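PDB 3K4I: uncharacterized protein from Pseudomonas syringae pv. tomato, which is of unknown function but belongs to the aldolase/RraA family and assembles from three protein chains. Local coordinates for residues F58-Q63 and A75-Q80. Residues are numbered along the deposited sequence; the frame is centred on the assembly and turned at random.
Sequences FTVQYQ and ANYIDQ
Y77, on the short 3-10 turn 76-80 of the connection between the parallel strands 53-63 and 85-90 of the main sheet in this RraA-like fold, packs on alternate residues of the first strand: F58, V60 and Y62. V60 makes the closest approach: its CG2 lies over one face of the Y77 ring, 3.9 Å from the centroid and 26° off the normal, a CH-pi contact that is tightest where CG2 comes within 3.5 Å of Y77 CE2. The other V60 methyl, CG1, reaches Y77 CE1 at 3.9 Å; the opposite face is met by A75 O and I78 CB of Y77's own segment. F58 runs past Y77 in the opposing direction and brings CE2 to 3.9 Å from Y77 CD2. With CG anti to the backbone N (chi1 177°), the F58 ring also brings CE1 to 3.9 Å from the carbonyl O of Q80. Y62 crosses Y77 at roughly a right angle, and one water joins their hydroxyls, 2.8 Å from Y62 OH and 2.6 Å from Y77 OH, lying in the plane of the Y62 ring. M104 of helix 102-110 also touches Y77, while the D79 carboxylate is hydrogen-bonded, OD1 to L213 N and OD2 to E214 N of a second subunit. No direct hydrogen bond joins strand and turn: they meet through apolar packing, and the shared water gives the hydroxyls of these two buried tyrosines a polar partner.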
loop_
_atom_site.group_PDB
_atom_site.type_symbol
_atom_site.label_atom_id
_atom_site.label_comp_id
_atom_site.label_asym_id
_atom_site.label_seq_id
_atom_site.Cartn_x
_atom_site.Cartn_y
_atom_site.Cartn_z
ATOM N N PHE C 58 -24.904 -3.185 -0.133
ATOM C CA PHE C 58 -25.502 -4.438 -0.492
ATOM C C PHE C 58 -24.489 -5.453 0.037
ATOM O O PHE C 58 -23.330 -5.440 -0.402
ATOM C CB PHE C 58 -25.600 -4.563 -2.015
ATOM C CG PHE C 58 -26.141 -5.880 -2.474
ATOM C CD1 PHE C 58 -27.484 -5.980 -2.847
ATOM C CD2 PHE C 58 -25.336 -7.034 -2.479
ATOM C CE1 PHE C 58 -28.028 -7.173 -3.268
ATOM C CE2 PHE C 58 -25.874 -8.271 -2.881
ATOM C CZ PHE C 58 -27.229 -8.328 -3.298
ATOM N N THR C 59 -24.914 -6.243 1.009
ATOM C CA THR C 59 -23.980 -7.082 1.775
ATOM C C THR C 59 -23.838 -8.487 1.206
ATOM O O THR C 59 -24.796 -9.082 0.683
ATOM C CB THR C 59 -24.394 -7.166 3.250
ATOM O OG1 THR C 59 -25.763 -7.589 3.354
ATOM C CG2 THR C 59 -24.259 -5.812 3.937
ATOM N N VAL C 60 -22.634 -9.027 1.314
ATOM C CA VAL C 60 -22.348 -10.373 0.806
ATOM C C VAL C 60 -21.529 -11.050 1.895
ATOM O O VAL C 60 -20.503 -10.501 2.320
ATOM C CB VAL C 60 -21.474 -10.286 -0.470
ATOM C CG1 VAL C 60 -21.240 -11.687 -1.044
ATOM C CG2 VAL C 60 -22.128 -9.349 -1.511
ATOM N N GLN C 61 -21.974 -12.227 2.347
ATOM C CA GLN C 61 -21.271 -13.005 3.375
ATOM C C GLN C 61 -20.818 -14.354 2.812
ATOM O O GLN C 61 -21.640 -15.095 2.253
ATOM C CB GLN C 61 -22.194 -13.236 4.576
ATOM C CG GLN C 61 -21.566 -14.143 5.665
ATOM C CD GLN C 61 -20.404 -13.442 6.326
ATOM O OE1 GLN C 61 -19.232 -13.910 6.265
ATOM N NE2 GLN C 61 -20.680 -12.295 6.909
ATOM N N TYR C 62 -19.527 -14.668 2.974
ATOM C CA TYR C 62 -18.918 -15.937 2.518
ATOM C C TYR C 62 -18.757 -16.873 3.719
ATOM O O TYR C 62 -18.954 -16.460 4.868
ATOM C CB TYR C 62 -17.543 -15.711 1.854
ATOM C CG TYR C 62 -17.682 -15.062 0.493
ATOM C CD1 TYR C 62 -17.714 -15.827 -0.675
ATOM C CD2 TYR C 62 -17.784 -13.690 0.395
ATOM C CE1 TYR C 62 -17.881 -15.234 -1.930
ATOM C CE2 TYR C 62 -17.940 -13.074 -0.850
ATOM C CZ TYR C 62 -17.990 -13.873 -2.001
ATOM O OH TYR C 62 -18.128 -13.248 -3.216
ATOM N N GLN C 63 -18.483 -18.138 3.423
ATOM C CA GLN C 63 -18.317 -19.180 4.451
ATOM C C GLN C 63 -17.389 -20.257 3.904
ATOM O O GLN C 63 -17.101 -20.287 2.710
ATOM C CB GLN C 63 -19.675 -19.780 4.833
ATOM C CG GLN C 63 -20.307 -20.624 3.698
ATOM C CD GLN C 63 -21.713 -21.127 3.978
ATOM O OE1 GLN C 63 -22.430 -21.469 3.044
ATOM N NE2 GLN C 63 -22.100 -21.211 5.249
ATOM N N ALA C 75 -19.567 -14.978 -7.791
ATOM C CA ALA C 75 -19.914 -13.760 -8.533
ATOM C C ALA C 75 -21.409 -13.707 -8.856
ATOM O O ALA C 75 -21.987 -12.632 -8.922
ATOM C CB ALA C 75 -19.094 -13.661 -9.808
ATOM N N ASN C 76 -22.018 -14.881 -9.034
ATOM C CA ASN C 76 -23.439 -15.019 -9.403
ATOM C C ASN C 76 -24.456 -14.061 -8.746
ATOM O O ASN C 76 -25.409 -13.628 -9.418
ATOM C CB ASN C 76 -23.896 -16.471 -9.233
ATOM C CG ASN C 76 -23.565 -17.023 -7.876
ATOM O OD1 ASN C 76 -23.977 -16.475 -6.859
ATOM N ND2 ASN C 76 -22.810 -18.118 -7.849
ATOM N N TYR C 77 -24.244 -13.702 -7.471
ATOM C CA TYR C 77 -25.143 -12.783 -6.761
ATOM C C TYR C 77 -25.247 -11.411 -7.407
ATOM O O TYR C 77 -26.151 -10.650 -7.074
ATOM C CB TYR C 77 -24.687 -12.536 -5.321
ATOM C CG TYR C 77 -23.399 -11.703 -5.183
ATOM C CD1 TYR C 77 -22.150 -12.316 -5.080
ATOM C CD2 TYR C 77 -23.439 -10.295 -5.153
ATOM C CE1 TYR C 77 -20.967 -11.559 -4.959
ATOM C CE2 TYR C 77 -22.273 -9.537 -5.040
ATOM C CZ TYR C 77 -21.040 -10.168 -4.933
ATOM O OH TYR C 77 -19.884 -9.413 -4.812
ATOM N N ILE C 78 -24.271 -11.071 -8.241
ATOM C CA ILE C 78 -24.137 -9.686 -8.679
ATOM C C ILE C 78 -25.310 -9.232 -9.536
ATOM O O ILE C 78 -25.624 -8.040 -9.549
ATOM C CB ILE C 78 -22.782 -9.409 -9.375
ATOM C CG1 ILE C 78 -22.409 -7.928 -9.194
ATOM C CG2 ILE C 78 -22.752 -10.006 -10.782
ATOM C CD1 ILE C 78 -20.982 -7.555 -9.482
ATOM N N ASP C 79 -25.962 -10.161 -10.244
ATOM C CA ASP C 79 -27.190 -9.798 -10.993
ATOM C C ASP C 79 -28.301 -9.210 -10.122
ATOM O O ASP C 79 -29.233 -8.592 -10.640
ATOM C CB ASP C 79 -27.750 -11.028 -11.727
ATOM C CG ASP C 79 -26.995 -11.342 -13.004
ATOM O OD1 ASP C 79 -26.553 -10.391 -13.687
ATOM O OD2 ASP C 79 -26.872 -12.546 -13.341
ATOM N N GLN C 80 -28.227 -9.443 -8.817
ATOM C CA GLN C 80 -29.240 -8.991 -7.861
ATOM C C GLN C 80 -29.018 -7.562 -7.340
ATOM O O GLN C 80 -29.911 -6.997 -6.716
ATOM C CB GLN C 80 -29.266 -9.947 -6.654
ATOM C CG GLN C 80 -29.377 -11.412 -7.011
ATOM C CD GLN C 80 -29.949 -12.248 -5.872
ATOM O OE1 GLN C 80 -30.681 -13.227 -6.112
ATOM N NE2 GLN C 80 -29.684 -11.842 -4.635
HETATM O O HOH W 1 -17.896 -10.434 -3.574
#